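Local coordinates for protein putative 3-hydroxybutyryl-CoA dehydratase (Rhodopseudomonas palustris, PDB 3HIN) that probably interconverts 3-hydroxyacyl-CoA and enoyl-CoA thioesters by losing or adding water, as a crotonase-fold lyase, at residues L27-N32 with R60-H65; D69-G74 with V109-K114. One frame throughout, in Å; residues are numbered along the deposited sequence.

Contact 1: residues L27-N32 with R60-H65; sequences LTIGLN and RAVVIH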
loop_
_atom_site.group_PDB
_atom_site.type_symbol
_atom_site.label_atom_id
_atom_site.label_comp_id
_atom_site.label_asym_id
_atom_site.label_seq_id
_atom_site.Cartn_x
_atom_site.Cartn_y
_atom_site.Cartn_z
ATOM N N LEU A 27 1.841 -29.229 -18.756
ATOM C CA LEU A 27 3.236 -29.117 -18.339
ATOM C C LEU A 27 3.308 -29.451 -16.860
ATOM O O LEU A 27 2.714 -28.756 -16.028
ATOM C CB LEU A 27 3.735 -27.717 -18.583
ATOM C CG LEU A 27 5.217 -27.420 -18.290
ATOM C CD1 LEU A 27 6.117 -28.077 -19.341
ATOM C CD2 LEU A 27 5.459 -25.936 -18.163
ATOM N N THR A 28 3.977 -30.544 -16.523
ATOM C CA THR A 28 4.082 -30.863 -15.133
ATOM C C THR A 28 5.433 -30.503 -14.583
ATOM O O THR A 28 6.455 -30.802 -15.227
ATOM C CB THR A 28 3.742 -32.339 -14.839
ATOM O OG1 THR A 28 4.778 -33.195 -15.324
ATOM C CG2 THR A 28 2.348 -32.664 -15.461
ATOM N N ILE A 29 5.434 -29.926 -13.380
ATOM C CA ILE A 29 6.634 -29.368 -12.791
ATOM C C ILE A 29 6.857 -29.889 -11.375
ATOM O O ILE A 29 6.233 -29.420 -10.418
ATOM C CB ILE A 29 6.544 -27.844 -12.704
ATOM C CG1 ILE A 29 6.468 -27.210 -14.088
ATOM C CG2 ILE A 29 7.800 -27.318 -11.999
ATOM C CD1 ILE A 29 6.270 -25.629 -14.052
ATOM N N GLY A 30 7.779 -30.823 -11.213
ATOM C CA GLY A 30 7.915 -31.442 -9.904
ATOM C C GLY A 30 9.061 -30.889 -9.126
ATOM O O GLY A 30 10.160 -30.884 -9.615
ATOM N N LEU A 31 8.793 -30.376 -7.931
ATOM C CA LEU A 31 9.841 -29.842 -7.072
ATOM C C LEU A 31 10.643 -31.054 -6.585
ATOM O O LEU A 31 10.082 -32.014 -6.024
ATOM C CB LEU A 31 9.232 -29.132 -5.862
ATOM C CG LEU A 31 8.778 -27.660 -5.999
ATOM C CD1 LEU A 31 8.364 -27.196 -7.385
ATOM C CD2 LEU A 31 7.750 -27.330 -4.952
ATOM N N ASN A 32 11.955 -30.972 -6.792
ATOM C CA ASN A 32 12.789 -32.125 -6.722
ATOM C C ASN A 32 14.031 -31.876 -5.851
ATOM O O ASN A 32 15.135 -31.995 -6.335
ATOM C CB ASN A 32 13.185 -32.543 -8.138
ATOM C CG ASN A 32 13.921 -33.885 -8.167
ATOM O OD1 ASN A 32 13.647 -34.776 -7.359
ATOM N ND2 ASN A 32 14.881 -34.020 -9.092
ATOM N N ARG A 60 -1.675 -26.193 -22.192
ATOM C CA ARG A 60 -2.910 -25.526 -21.759
ATOM C C ARG A 60 -3.193 -25.578 -20.261
ATOM O O ARG A 60 -4.200 -25.049 -19.827
ATOM C CB ARG A 60 -4.138 -25.943 -22.607
ATOM C CG ARG A 60 -3.961 -25.609 -24.107
ATOM C CD ARG A 60 -5.250 -25.805 -24.940
ATOM N NE ARG A 60 -5.616 -27.216 -24.986
ATOM C CZ ARG A 60 -5.042 -28.154 -25.751
ATOM N NH1 ARG A 60 -4.032 -27.851 -26.596
ATOM N NH2 ARG A 60 -5.473 -29.415 -25.652
ATOM N N ALA A 61 -2.281 -26.166 -19.484
ATOM C CA ALA A 61 -2.283 -26.164 -18.042
ATOM C C ALA A 61 -0.919 -26.554 -17.509
ATOM O O ALA A 61 -0.109 -27.191 -18.212
ATOM C CB ALA A 61 -3.361 -27.108 -17.491
ATOM N N VAL A 62 -0.691 -26.138 -16.261
ATOM C CA VAL A 62 0.517 -26.410 -15.514
ATOM C C VAL A 62 0.118 -27.024 -14.189
ATOM O O VAL A 62 -0.679 -26.429 -13.468
ATOM C CB VAL A 62 1.341 -25.122 -15.167
ATOM C CG1 VAL A 62 2.620 -25.551 -14.490
ATOM C CG2 VAL A 62 1.685 -24.354 -16.373
ATOM N N VAL A 63 0.670 -28.199 -13.872
ATOM C CA VAL A 63 0.564 -28.783 -12.521
ATOM C C VAL A 63 1.928 -28.686 -11.847
ATOM O O VAL A 63 2.921 -29.202 -12.384
ATOM C CB VAL A 63 0.143 -30.259 -12.588
ATOM C CG1 VAL A 63 0.317 -30.943 -11.228
ATOM C CG2 VAL A 63 -1.347 -30.324 -13.030
ATOM N N ILE A 64 1.992 -28.018 -10.691
ATOM C CA ILE A 64 3.185 -28.022 -9.886
ATOM C C ILE A 64 3.021 -28.970 -8.701
ATOM O O ILE A 64 2.012 -28.950 -8.006
ATOM C CB ILE A 64 3.465 -26.682 -9.328
ATOM C CG1 ILE A 64 3.614 -25.672 -10.431
ATOM C CG2 ILE A 64 4.768 -26.731 -8.413
ATOM C CD1 ILE A 64 3.690 -24.264 -9.854
ATOM N N HIS A 65 4.002 -29.813 -8.480
ATOM C CA HIS A 65 3.809 -30.907 -7.537
ATOM C C HIS A 65 5.124 -31.249 -6.879
ATOM O O HIS A 65 6.124 -30.774 -7.306
ATOM C CB HIS A 65 3.226 -32.118 -8.264
ATOM C CG HIS A 65 4.124 -32.714 -9.298
ATOM N ND1 HIS A 65 4.692 -33.972 -9.162
ATOM C CD2 HIS A 65 4.491 -32.266 -10.517
ATOM C CE1 HIS A 65 5.431 -34.235 -10.225
ATOM N NE2 HIS A 65 5.308 -33.224 -11.070
HETATM O O HOH W 1 6.835 -33.264 -13.494
#

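Contact 2: residues D69-G74 with V109-K114; sequences DHFSAG and VIAALK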
loop_
_atom_site.group_PDB
_atom_site.type_symbol
_atom_site.label_atom_id
_atom_site.label_comp_id
_atom_site.label_asym_id
_atom_site.label_seq_id
_atom_site.Cartn_x
_atom_site.Cartn_y
_atom_site.Cartn_z
ATOM N N ASP A 69 7.671 -37.123 -0.159
ATOM C CA ASP A 69 6.504 -37.001 0.692
ATOM C C ASP A 69 5.984 -35.567 0.830
ATOM O O ASP A 69 4.864 -35.389 1.280
ATOM C CB ASP A 69 6.820 -37.552 2.079
ATOM C CG ASP A 69 7.230 -39.049 2.053
ATOM O OD1 ASP A 69 6.889 -39.792 1.078
ATOM O OD2 ASP A 69 7.888 -39.468 3.061
ATOM N N HIS A 70 6.752 -34.557 0.423
ATOM C CA HIS A 70 6.350 -33.171 0.727
ATOM C C HIS A 70 6.192 -32.282 -0.504
ATOM O O HIS A 70 6.853 -32.489 -1.553
ATOM C CB HIS A 70 7.304 -32.504 1.760
ATOM C CG HIS A 70 7.546 -33.354 2.956
ATOM N ND1 HIS A 70 6.696 -33.348 4.047
ATOM C CD2 HIS A 70 8.461 -34.332 3.182
ATOM C CE1 HIS A 70 7.114 -34.254 4.920
ATOM N NE2 HIS A 70 8.177 -34.868 4.412
ATOM N N PHE A 71 5.315 -31.284 -0.368
ATOM C CA PHE A 71 5.258 -30.245 -1.361
ATOM C C PHE A 71 6.517 -29.348 -1.268
ATOM O O PHE A 71 7.407 -29.416 -2.135
ATOM C CB PHE A 71 3.989 -29.446 -1.225
ATOM C CG PHE A 71 3.834 -28.484 -2.318
ATOM C CD1 PHE A 71 3.626 -28.941 -3.644
ATOM C CD2 PHE A 71 3.954 -27.148 -2.086
ATOM C CE1 PHE A 71 3.496 -27.996 -4.710
ATOM C CE2 PHE A 71 3.793 -26.177 -3.155
ATOM C CZ PHE A 71 3.603 -26.587 -4.433
ATOM N N SER A 72 6.611 -28.554 -0.211
ATOM C CA SER A 72 7.807 -27.766 0.057
ATOM C C SER A 72 7.739 -27.264 1.471
ATOM O O SER A 72 6.702 -26.794 1.943
ATOM C CB SER A 72 7.960 -26.601 -0.920
ATOM O OG SER A 72 8.976 -25.712 -0.494
ATOM N N ALA A 73 8.862 -27.395 2.159
ATOM C CA ALA A 73 9.023 -26.903 3.504
ATOM C C ALA A 73 9.468 -25.455 3.475
ATOM O O ALA A 73 9.879 -24.926 4.482
ATOM C CB ALA A 73 10.077 -27.775 4.234
ATOM N N GLY A 74 9.427 -24.830 2.303
ATOM C CA GLY A 74 9.824 -23.448 2.192
ATOM C C GLY A 74 11.322 -23.248 2.141
ATOM O O GLY A 74 12.025 -24.087 1.592
ATOM N N VAL A 109 -2.653 -22.634 -13.410
ATOM C CA VAL A 109 -1.684 -23.409 -12.641
ATOM C C VAL A 109 -2.374 -24.091 -11.466
ATOM O O VAL A 109 -3.091 -23.437 -10.671
ATOM C CB VAL A 109 -0.597 -22.510 -12.124
ATOM C CG1 VAL A 109 0.449 -23.311 -11.336
ATOM C CG2 VAL A 109 0.047 -21.764 -13.288
ATOM N N ILE A 110 -2.148 -25.407 -11.359
ATOM C CA ILE A 110 -2.726 -26.192 -10.308
ATOM C C ILE A 110 -1.585 -26.703 -9.439
ATOM O O ILE A 110 -0.652 -27.286 -9.961
ATOM C CB ILE A 110 -3.580 -27.403 -10.910
ATOM C CG1 ILE A 110 -4.662 -26.868 -11.874
ATOM C CG2 ILE A 110 -4.239 -28.267 -9.795
ATOM C CD1 ILE A 110 -4.517 -27.375 -13.255
ATOM N N ALA A 111 -1.686 -26.548 -8.129
ATOM C CA ALA A 111 -0.661 -27.088 -7.217
ATOM C C ALA A 111 -1.205 -28.337 -6.503
ATOM O O ALA A 111 -2.301 -28.300 -5.925
ATOM C CB ALA A 111 -0.271 -26.011 -6.194
ATOM N N ALA A 112 -0.467 -29.441 -6.574
ATOM C CA ALA A 112 -0.839 -30.664 -5.926
ATOM C C ALA A 112 -0.149 -30.661 -4.589
ATOM O O ALA A 112 1.090 -30.652 -4.548
ATOM C CB ALA A 112 -0.411 -31.889 -6.823
ATOM N N LEU A 113 -0.909 -30.566 -3.492
ATOM C CA LEU A 113 -0.300 -30.413 -2.160
ATOM C C LEU A 113 -0.279 -31.715 -1.330
ATOM O O LEU A 113 -1.239 -32.455 -1.294
ATOM C CB LEU A 113 -0.976 -29.283 -1.397
ATOM C CG LEU A 113 -1.166 -27.982 -2.194
ATOM C CD1 LEU A 113 -1.883 -26.998 -1.278
ATOM C CD2 LEU A 113 0.157 -27.400 -2.651
ATOM N N LYS A 114 0.847 -32.028 -0.713
ATOM C CA LYS A 114 0.917 -33.162 0.233
ATOM C C LYS A 114 1.961 -32.790 1.265
ATOM O O LYS A 114 2.750 -31.916 0.985
ATOM C CB LYS A 114 1.377 -34.446 -0.496
ATOM C CG LYS A 114 2.790 -34.371 -1.125
ATOM C CD LYS A 114 2.994 -35.589 -2.036
ATOM C CE LYS A 114 4.208 -35.362 -2.918
ATOM N NZ LYS A 114 4.487 -36.490 -3.912
#

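Contact 1: residues L27-N32 with R60-H65
The imidazole of His65 lies flat over the backbone of Gly30, whose CA sits 3.6 Å from the ring centroid and 22° off the ring normal, a CH-pi contact displaced toward the NE2 side. A chi1 of 64° sets CG between the backbone N and the carbonyl carbon, folding the ring back over the neighbouring strand. The lack of a side chain at Gly30 lets the ring lie this close. At the ring's edge and in its plane, water 1 is hydrogen-bonded to His65 NE2 at 2.9 Å and to Thr28 OG1 at 2.8 Å, tying the two polar side chains together. Tyr198 also meets the imidazole, its plane inclined to it, and Leu202 and Ala201 of helix 197-208 pack on Thr28 and Val63 of the same sheet face.

Leu27, Ile29, Val62 and Ile64 point to the other face. There the Ile29 tip, CD1, crosses the Val62 branch CG1 at 3.7 Å; Val62 CG1 is close also to Leu27 O. Farther along, Leu31 CD1 meets Ile64 CG2 at 3.8 Å in a similar slanting approach.

Between the faces, segments 27-31 and 61-65 run parallel, 13° apart; strands 26-31 and 61-66 belong to a beta-alpha-beta unit connected through helix 42-51. Five backbone hydrogen bonds alternate across them, from Leu27 N to Ala61 O through to Leu31 N to His65 O; Ile29 donates to Val63 O at 2.8 Å and accepts from His65 N at 3.0 Å. The chemistry is thus divided: on the Ile29 face the side chains meet one another through hydrocarbon, whereas the Gly30 face admits a polar imidazole whose NE2 is satisfied by water and whose rotation is probably fixed by that bond and the glycine beneath it.

Contact 2: residues D69-G74 with V109-K114
Leu113 CD2 sits squarely over the Phe71 ring, 3.6 Å from its centroid and only 3° off the normal, so one methyl touches all six ring carbons at nearly equal range. With CG anti to the backbone N (chi1 -173°), the Phe71 ring reaches back along strand 109-113: CD1 comes within 3.2 Å of Ala112 O, and CZ approaches Ala111 CB at 4.3 Å. Ile64 of the adjacent strand also packs on the phenyl. At the root of this side chain, Phe71 N donates to Lys114 O at 3.0 Å, a somewhat bent bond with an N-H...O angle of 139°. Lys114 belongs to this close part too: its aliphatic chain runs alongside the Asp69 backbone, with CG 3.3 Å from Asp69 O, and its ammonium bonds to Gly66 O.

A leucine in place of Phe71 would probably leave the Leu113 methyl without its aromatic face and open a gap beside Ala111.

Toward solvent the contact thins out. Asp69 points its CB away from the strand, and OD1 stays 6.4 Å from Lys114 NZ, while His70 directs ND1 to the backbone N of Ala116.

Beyond the phenylalanine, Ser72 OG accepts from Gly74 N in an ST turn. Phe-Ser-Ala-Gly is the crotonase-family turn; as in relatives, the peptide N-H just after its glycine probably forms half of the oxyanion hole.

How the contacts relate
Contacts 1 and 2 follow one another along the chain, their centres 10 Å apart, and meet in one sheet, where strands 61-66 and 109-113 are neighbours. Val62 O lies 2.8 Å from Ile110 N, and Ile64 N lies 2.8 Å from Ile110 O, both probable hydrogen bonds that continue the parallel pairing of contact 1 into contact 2. Packing joins them as well: Ile64 CD1 lies 3.7 Å from Val109 CG1, and Leu31 CD2 comes 3.5 Å from the backbone carbonyl Phe71 O. Asn38 touches Leu31 and donates to Phe71 O. The 69-74 loop, held by the ends of strands 61-66 and 109-113, probably borders the oxyanion hole; contact 1 lies in the sheet behind it.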